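Long-range contact in 5-formaminoimidazole-4-carboxamide-1-(beta)-D-ribofuranosyl 5'-monophosphate synthetase (PDB 2R7L), which catalyses the ATP- and formate-dependent formylation of AICAR to FAICAR in de novo purine biosynthesis, without folates: residues A[93-105]-A[108-122]. Sequence-based numbering, arbitrary orientation.
Sequences GSFIAYCGLDNVE and FLVPMFGNRRILRWE. With AMZ (aminoimidazole 4-carboxamide ribonucleotide), chain F.
Beneath the AICAR phosphate pocket, where S94 OG binds OP1 of the nucleotide, the buried side of helix 93-99 meets the returning chain through an edge-to-face aromatic pair, F95 on F108. The F95 edge points at one face of F108, F95 CZ standing 3.6 Å from F108 CE1, with the ring planes 68° apart; V110 CG2 lies over the opposite face of F108. C99 SG approaches F108 obliquely, and M112 SD makes a Met-aromatic contact with F95, 4.1 Å from F95 CE2. Further along, L119 CD1 packs on I96 CD1 at 3.8 Å and also touches V104 CG1. The chain thus doubles back in the N-terminal Rossmann-like domain: helix 101-106 ends, an extended run pairs with strand 87-89 through P111 and F113, and residues 116-121 close over both helices. With its chain extended from CG to NE, R116 delivers NE to V104 O (2.9 Å, N-H...O 165°), the oxygen lying in the guanidinium plane, while NH1 bridges to the C-terminal carboxylate of S361. A leucine in its place would probably leave V104 O without this donor and the terminal carboxylate without this counter-charge. E105, its chain bent at chi2, brings OE2 to 2.8 Å from R116 O and may hold a proton; its OE1 lies over one face of the R117 guanidinium, a charge contact only. Toward solvent, R120 NH1 forms a salt bridge with D102 OD1, modelled very short at 2.5 Å, so the exact length is doubtful.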
loop_
_atom_site.group_PDB
_atom_site.type_symbol
_atom_site.label_atom_id
_atom_site.label_comp_id
_atom_site.label_asym_id
_atom_site.label_seq_id
_atom_site.Cartn_x
_atom_site.Cartn_y
_atom_site.Cartn_z
ATOM N N GLY A 93 18.508 4.319 25.661
ATOM C CA GLY A 93 19.754 4.918 26.141
ATOM C C GLY A 93 19.625 6.222 26.903
ATOM O O GLY A 93 20.060 6.313 28.052
ATOM N N SER A 94 19.037 7.229 26.264
ATOM C CA SER A 94 18.900 8.552 26.863
ATOM C C SER A 94 17.991 8.538 28.077
ATOM O O SER A 94 18.166 9.342 28.992
ATOM C CB SER A 94 18.346 9.561 25.857
ATOM O OG SER A 94 19.246 9.776 24.793
ATOM N N PHE A 95 17.007 7.642 28.070
ATOM C CA PHE A 95 16.055 7.565 29.164
ATOM C C PHE A 95 16.717 7.018 30.419
ATOM O O PHE A 95 16.581 7.586 31.502
ATOM C CB PHE A 95 14.854 6.694 28.799
ATOM C CG PHE A 95 13.988 6.352 29.976
ATOM C CD1 PHE A 95 13.173 7.318 30.553
ATOM C CD2 PHE A 95 14.002 5.080 30.518
ATOM C CE1 PHE A 95 12.384 7.019 31.642
ATOM C CE2 PHE A 95 13.219 4.770 31.611
ATOM C CZ PHE A 95 12.406 5.740 32.173
ATOM N N ILE A 96 17.418 5.900 30.267
ATOM C CA ILE A 96 18.126 5.292 31.380
ATOM C C ILE A 96 19.158 6.263 31.959
ATOM O O ILE A 96 19.323 6.353 33.176
ATOM C CB ILE A 96 18.780 3.973 30.957
ATOM C CG1 ILE A 96 17.705 3.013 30.447
ATOM C CG2 ILE A 96 19.539 3.354 32.118
ATOM C CD1 ILE A 96 18.248 1.754 29.800
ATOM N N ALA A 97 19.818 7.017 31.085
ATOM C CA ALA A 97 20.817 7.989 31.511
ATOM C C ALA A 97 20.213 9.159 32.277
ATOM O O ALA A 97 20.659 9.476 33.378
ATOM C CB ALA A 97 21.620 8.497 30.319
ATOM N N TYR A 98 19.211 9.808 31.690
ATOM C CA TYR A 98 18.612 10.999 32.292
ATOM C C TYR A 98 17.808 10.676 33.550
ATOM O O TYR A 98 17.718 11.492 34.469
ATOM C CB TYR A 98 17.714 11.716 31.291
ATOM C CG TYR A 98 18.420 12.675 30.360
ATOM C CD1 TYR A 98 18.448 12.447 28.988
ATOM C CD2 TYR A 98 19.033 13.821 30.845
ATOM C CE1 TYR A 98 19.074 13.328 28.129
ATOM C CE2 TYR A 98 19.664 14.709 29.991
ATOM C CZ TYR A 98 19.682 14.454 28.634
ATOM O OH TYR A 98 20.306 15.330 27.778
ATOM N N CYS A 99 17.215 9.490 33.582
ATOM C CA CYS A 99 16.426 9.061 34.728
ATOM C C CYS A 99 17.348 8.588 35.848
ATOM O O CYS A 99 17.134 8.905 37.017
ATOM C CB CYS A 99 15.470 7.935 34.315
ATOM S SG CYS A 99 14.357 7.329 35.608
ATOM N N GLY A 100 18.374 7.834 35.466
ATOM C CA GLY A 100 19.307 7.238 36.404
ATOM C C GLY A 100 19.027 5.762 36.539
ATOM O O GLY A 100 17.943 5.371 36.956
ATOM N N LEU A 101 20.001 4.936 36.185
ATOM C CA LEU A 101 19.812 3.486 36.194
ATOM C C LEU A 101 19.377 2.943 37.557
ATOM O O LEU A 101 18.681 1.927 37.637
ATOM C CB LEU A 101 21.077 2.773 35.714
ATOM C CG LEU A 101 21.037 1.247 35.779
ATOM C CD1 LEU A 101 19.918 0.680 34.902
ATOM C CD2 LEU A 101 22.379 0.658 35.388
ATOM N N ASP A 102 19.790 3.613 38.627
ATOM C CA ASP A 102 19.387 3.189 39.961
ATOM C C ASP A 102 17.937 3.575 40.219
ATOM O O ASP A 102 17.149 2.758 40.691
ATOM C CB ASP A 102 20.321 3.762 41.027
ATOM C CG ASP A 102 21.580 2.927 41.204
ATOM O OD1 ASP A 102 21.567 1.737 40.817
ATOM O OD2 ASP A 102 22.581 3.455 41.731
ATOM N N ASN A 103 17.590 4.817 39.893
ATOM C CA ASN A 103 16.201 5.253 39.904
ATOM C C ASN A 103 15.309 4.367 39.030
ATOM O O ASN A 103 14.140 4.165 39.343
ATOM C CB ASN A 103 16.090 6.703 39.439
ATOM C CG ASN A 103 16.732 7.680 40.404
ATOM O OD1 ASN A 103 16.902 7.385 41.589
ATOM N ND2 ASN A 103 17.084 8.859 39.902
ATOM N N VAL A 104 15.861 3.840 37.937
ATOM C CA VAL A 104 15.101 2.975 37.038
ATOM C C VAL A 104 14.832 1.620 37.682
ATOM O O VAL A 104 13.766 1.035 37.487
ATOM C CB VAL A 104 15.822 2.750 35.682
ATOM C CG1 VAL A 104 15.128 1.660 34.885
ATOM C CG2 VAL A 104 15.882 4.036 34.871
ATOM N N GLU A 105 15.791 1.122 38.453
ATOM C CA GLU A 105 15.686 -0.230 39.006
ATOM C C GLU A 105 14.755 -0.326 40.214
ATOM O O GLU A 105 14.216 -1.399 40.489
ATOM C CB GLU A 105 17.066 -0.788 39.374
ATOM C CG GLU A 105 18.034 -0.917 38.208
ATOM C CD GLU A 105 17.654 -2.021 37.243
ATOM O OE1 GLU A 105 17.177 -3.079 37.701
ATOM O OE2 GLU A 105 17.840 -1.833 36.023
ATOM N N PHE A 108 11.364 4.026 39.789
ATOM C CA PHE A 108 10.508 4.385 38.650
ATOM C C PHE A 108 9.295 3.463 38.550
ATOM O O PHE A 108 9.348 2.421 37.901
ATOM C CB PHE A 108 11.304 4.364 37.337
ATOM C CG PHE A 108 10.638 5.106 36.217
ATOM C CD1 PHE A 108 10.092 4.426 35.142
ATOM C CD2 PHE A 108 10.545 6.484 36.248
ATOM C CE1 PHE A 108 9.472 5.112 34.111
ATOM C CE2 PHE A 108 9.923 7.173 35.219
ATOM C CZ PHE A 108 9.390 6.486 34.153
ATOM N N LEU A 109 8.202 3.855 39.199
ATOM C CA LEU A 109 7.011 3.010 39.279
ATOM C C LEU A 109 6.064 3.218 38.097
ATOM O O LEU A 109 4.981 3.786 38.245
ATOM C CB LEU A 109 6.279 3.246 40.603
ATOM C CG LEU A 109 7.021 2.827 41.874
ATOM C CD1 LEU A 109 6.288 3.330 43.110
ATOM C CD2 LEU A 109 7.195 1.317 41.919
ATOM N N VAL A 110 6.490 2.759 36.925
ATOM C CA VAL A 110 5.680 2.817 35.714
ATOM C C VAL A 110 5.980 1.566 34.914
ATOM O O VAL A 110 7.140 1.190 34.780
ATOM C CB VAL A 110 6.011 4.056 34.863
ATOM C CG1 VAL A 110 4.962 4.256 33.764
ATOM C CG2 VAL A 110 6.099 5.290 35.734
ATOM N N PRO A 111 4.935 0.889 34.408
ATOM C CA PRO A 111 5.161 -0.304 33.601
ATOM C C PRO A 111 6.154 -0.005 32.483
ATOM O O PRO A 111 6.139 1.088 31.919
ATOM C CB PRO A 111 3.773 -0.602 33.034
ATOM C CG PRO A 111 2.840 -0.059 34.052
ATOM C CD PRO A 111 3.500 1.182 34.569
ATOM N N MET A 112 7.019 -0.964 32.177
ATOM C CA MET A 112 8.111 -0.718 31.242
ATOM C C MET A 112 8.283 -1.926 30.352
ATOM O O MET A 112 8.334 -3.048 30.841
ATOM C CB MET A 112 9.413 -0.445 32.000
ATOM C CG MET A 112 10.220 0.728 31.459
ATOM S SD MET A 112 11.798 0.957 32.315
ATOM C CE MET A 112 12.531 -0.662 32.034
ATOM N N PHE A 113 8.354 -1.701 29.043
ATOM C CA PHE A 113 8.581 -2.798 28.112
ATOM C C PHE A 113 10.014 -3.313 28.263
ATOM O O PHE A 113 10.959 -2.531 28.260
ATOM C CB PHE A 113 8.331 -2.340 26.669
ATOM C CG PHE A 113 8.496 -3.433 25.654
ATOM C CD1 PHE A 113 7.470 -4.334 25.413
ATOM C CD2 PHE A 113 9.679 -3.569 24.947
ATOM C CE1 PHE A 113 7.617 -5.348 24.480
ATOM C CE2 PHE A 113 9.836 -4.581 24.015
ATOM C CZ PHE A 113 8.798 -5.469 23.774
ATOM N N GLY A 114 10.167 -4.627 28.397
ATOM C CA GLY A 114 11.485 -5.233 28.548
ATOM C C GLY A 114 11.769 -5.831 29.920
ATOM O O GLY A 114 10.911 -5.829 30.808
ATOM N N ASN A 115 12.984 -6.352 30.082
ATOM C CA ASN A 115 13.419 -6.953 31.341
ATOM C C ASN A 115 14.219 -5.940 32.149
ATOM O O ASN A 115 15.379 -5.671 31.856
ATOM C CB ASN A 115 14.231 -8.230 31.081
ATOM C CG ASN A 115 14.847 -8.803 32.348
ATOM O OD1 ASN A 115 14.735 -8.217 33.418
ATOM N ND2 ASN A 115 15.506 -9.954 32.227
ATOM N N ARG A 116 13.573 -5.377 33.162
ATOM C CA ARG A 116 14.119 -4.288 33.964
ATOM C C ARG A 116 15.449 -4.627 34.640
ATOM O O ARG A 116 16.333 -3.777 34.739
ATOM C CB ARG A 116 13.103 -3.912 35.039
ATOM C CG ARG A 116 13.198 -2.505 35.544
ATOM C CD ARG A 116 12.198 -2.311 36.659
ATOM N NE ARG A 116 11.780 -0.921 36.784
ATOM C CZ ARG A 116 10.601 -0.458 36.387
ATOM N NH1 ARG A 116 9.711 -1.281 35.842
ATOM N NH2 ARG A 116 10.309 0.826 36.542
ATOM N N ARG A 117 15.575 -5.862 35.115
ATOM C CA ARG A 117 16.768 -6.292 35.840
ATOM C C ARG A 117 18.001 -6.311 34.933
ATOM O O ARG A 117 19.111 -6.007 35.369
ATOM C CB ARG A 117 16.557 -7.686 36.446
ATOM C CG ARG A 117 15.410 -7.806 37.451
ATOM C CD ARG A 117 15.746 -7.192 38.812
ATOM N NE ARG A 117 15.213 -5.838 38.952
ATOM C CZ ARG A 117 15.351 -5.079 40.037
ATOM N NH1 ARG A 117 16.011 -5.534 41.097
ATOM N NH2 ARG A 117 14.827 -3.859 40.060
ATOM N N ILE A 118 17.795 -6.655 33.666
ATOM C CA ILE A 118 18.903 -6.894 32.751
ATOM C C ILE A 118 19.543 -5.612 32.226
ATOM O O ILE A 118 20.590 -5.649 31.587
ATOM C CB ILE A 118 18.491 -7.824 31.589
ATOM C CG1 ILE A 118 19.700 -8.610 31.089
ATOM C CG2 ILE A 118 17.809 -7.040 30.471
ATOM C CD1 ILE A 118 19.394 -9.533 29.951
ATOM N N LEU A 119 18.932 -4.472 32.519
ATOM C CA LEU A 119 19.496 -3.200 32.102
ATOM C C LEU A 119 20.810 -2.936 32.835
ATOM O O LEU A 119 21.629 -2.124 32.398
ATOM C CB LEU A 119 18.503 -2.059 32.351
ATOM C CG LEU A 119 17.173 -2.099 31.579
ATOM C CD1 LEU A 119 16.341 -0.863 31.880
ATOM C CD2 LEU A 119 17.399 -2.237 30.080
ATOM N N ARG A 120 21.001 -3.628 33.950
ATOM C CA ARG A 120 22.194 -3.459 34.759
ATOM C C ARG A 120 23.345 -4.257 34.159
ATOM O O ARG A 120 24.505 -3.876 34.273
ATOM C CB ARG A 120 21.928 -3.897 36.198
ATOM C CG ARG A 120 22.755 -3.138 37.205
ATOM C CD ARG A 120 22.422 -3.537 38.619
ATOM N NE ARG A 120 21.542 -2.594 39.310
ATOM C CZ ARG A 120 21.764 -1.288 39.420
ATOM N NH1 ARG A 120 20.910 -0.530 40.092
ATOM N NH2 ARG A 120 22.824 -0.732 38.849
ATOM N N TRP A 121 23.012 -5.359 33.501
ATOM C CA TRP A 121 24.012 -6.177 32.836
ATOM C C TRP A 121 24.565 -5.539 31.559
ATOM O O TRP A 121 25.516 -6.050 30.967
ATOM C CB TRP A 121 23.441 -7.560 32.543
ATOM C CG TRP A 121 23.339 -8.415 33.765
ATOM C CD1 TRP A 121 22.611 -8.157 34.895
ATOM C CD2 TRP A 121 23.995 -9.668 33.989
ATOM N NE1 TRP A 121 22.772 -9.177 35.803
ATOM C CE2 TRP A 121 23.618 -10.114 35.272
ATOM C CE3 TRP A 121 24.865 -10.456 33.227
ATOM C CZ2 TRP A 121 24.081 -11.314 35.808
ATOM C CZ3 TRP A 121 25.322 -11.649 33.758
ATOM C CH2 TRP A 121 24.930 -12.066 35.036
ATOM N N GLU A 122 23.973 -4.424 31.139
ATOM C CA GLU A 122 24.457 -3.709 29.957
ATOM C C GLU A 122 25.284 -2.507 30.382
ATOM O O GLU A 122 26.005 -1.921 29.583
ATOM C CB GLU A 122 23.295 -3.253 29.061
ATOM C CG GLU A 122 22.513 -2.059 29.615
ATOM C CD GLU A 122 21.593 -1.402 28.593
ATOM O OE1 GLU A 122 20.942 -0.395 28.952
ATOM O OE2 GLU A 122 21.520 -1.882 27.439
HETATM O O5 AMZ F . 22.972 6.607 16.749
HETATM C C6 AMZ F . 23.504 5.876 17.588
HETATM N N2 AMZ F . 24.147 4.748 17.302
HETATM C C3A AMZ F . 23.471 6.240 19.064
HETATM C C7A AMZ F . 24.120 5.588 20.097
HETATM N N3 AMZ F . 24.898 4.508 20.016
HETATM N N1 AMZ F . 22.813 7.273 19.575
HETATM C C5 AMZ F . 23.036 7.265 20.896
HETATM N N AMZ F . 23.834 6.238 21.211
HETATM C C1 AMZ F . 24.302 5.879 22.572
HETATM C C2 AMZ F . 25.595 6.595 22.962
HETATM C C3 AMZ F . 25.120 7.727 23.854
HETATM O O2 AMZ F . 26.076 7.943 24.890
HETATM O O1 AMZ F . 26.390 5.675 23.721
HETATM O O AMZ F . 23.264 6.358 23.445
HETATM C C AMZ F . 23.854 7.150 24.480
HETATM C C4 AMZ F . 22.831 8.250 24.830
HETATM O O3 AMZ F . 22.515 9.013 23.670
HETATM P P AMZ F . 22.408 10.587 23.774
HETATM O OP1 AMZ F . 21.290 11.081 24.619
HETATM O O4 AMZ F . 23.814 11.124 24.341
HETATM O OP2 AMZ F . 22.285 11.158 22.262
#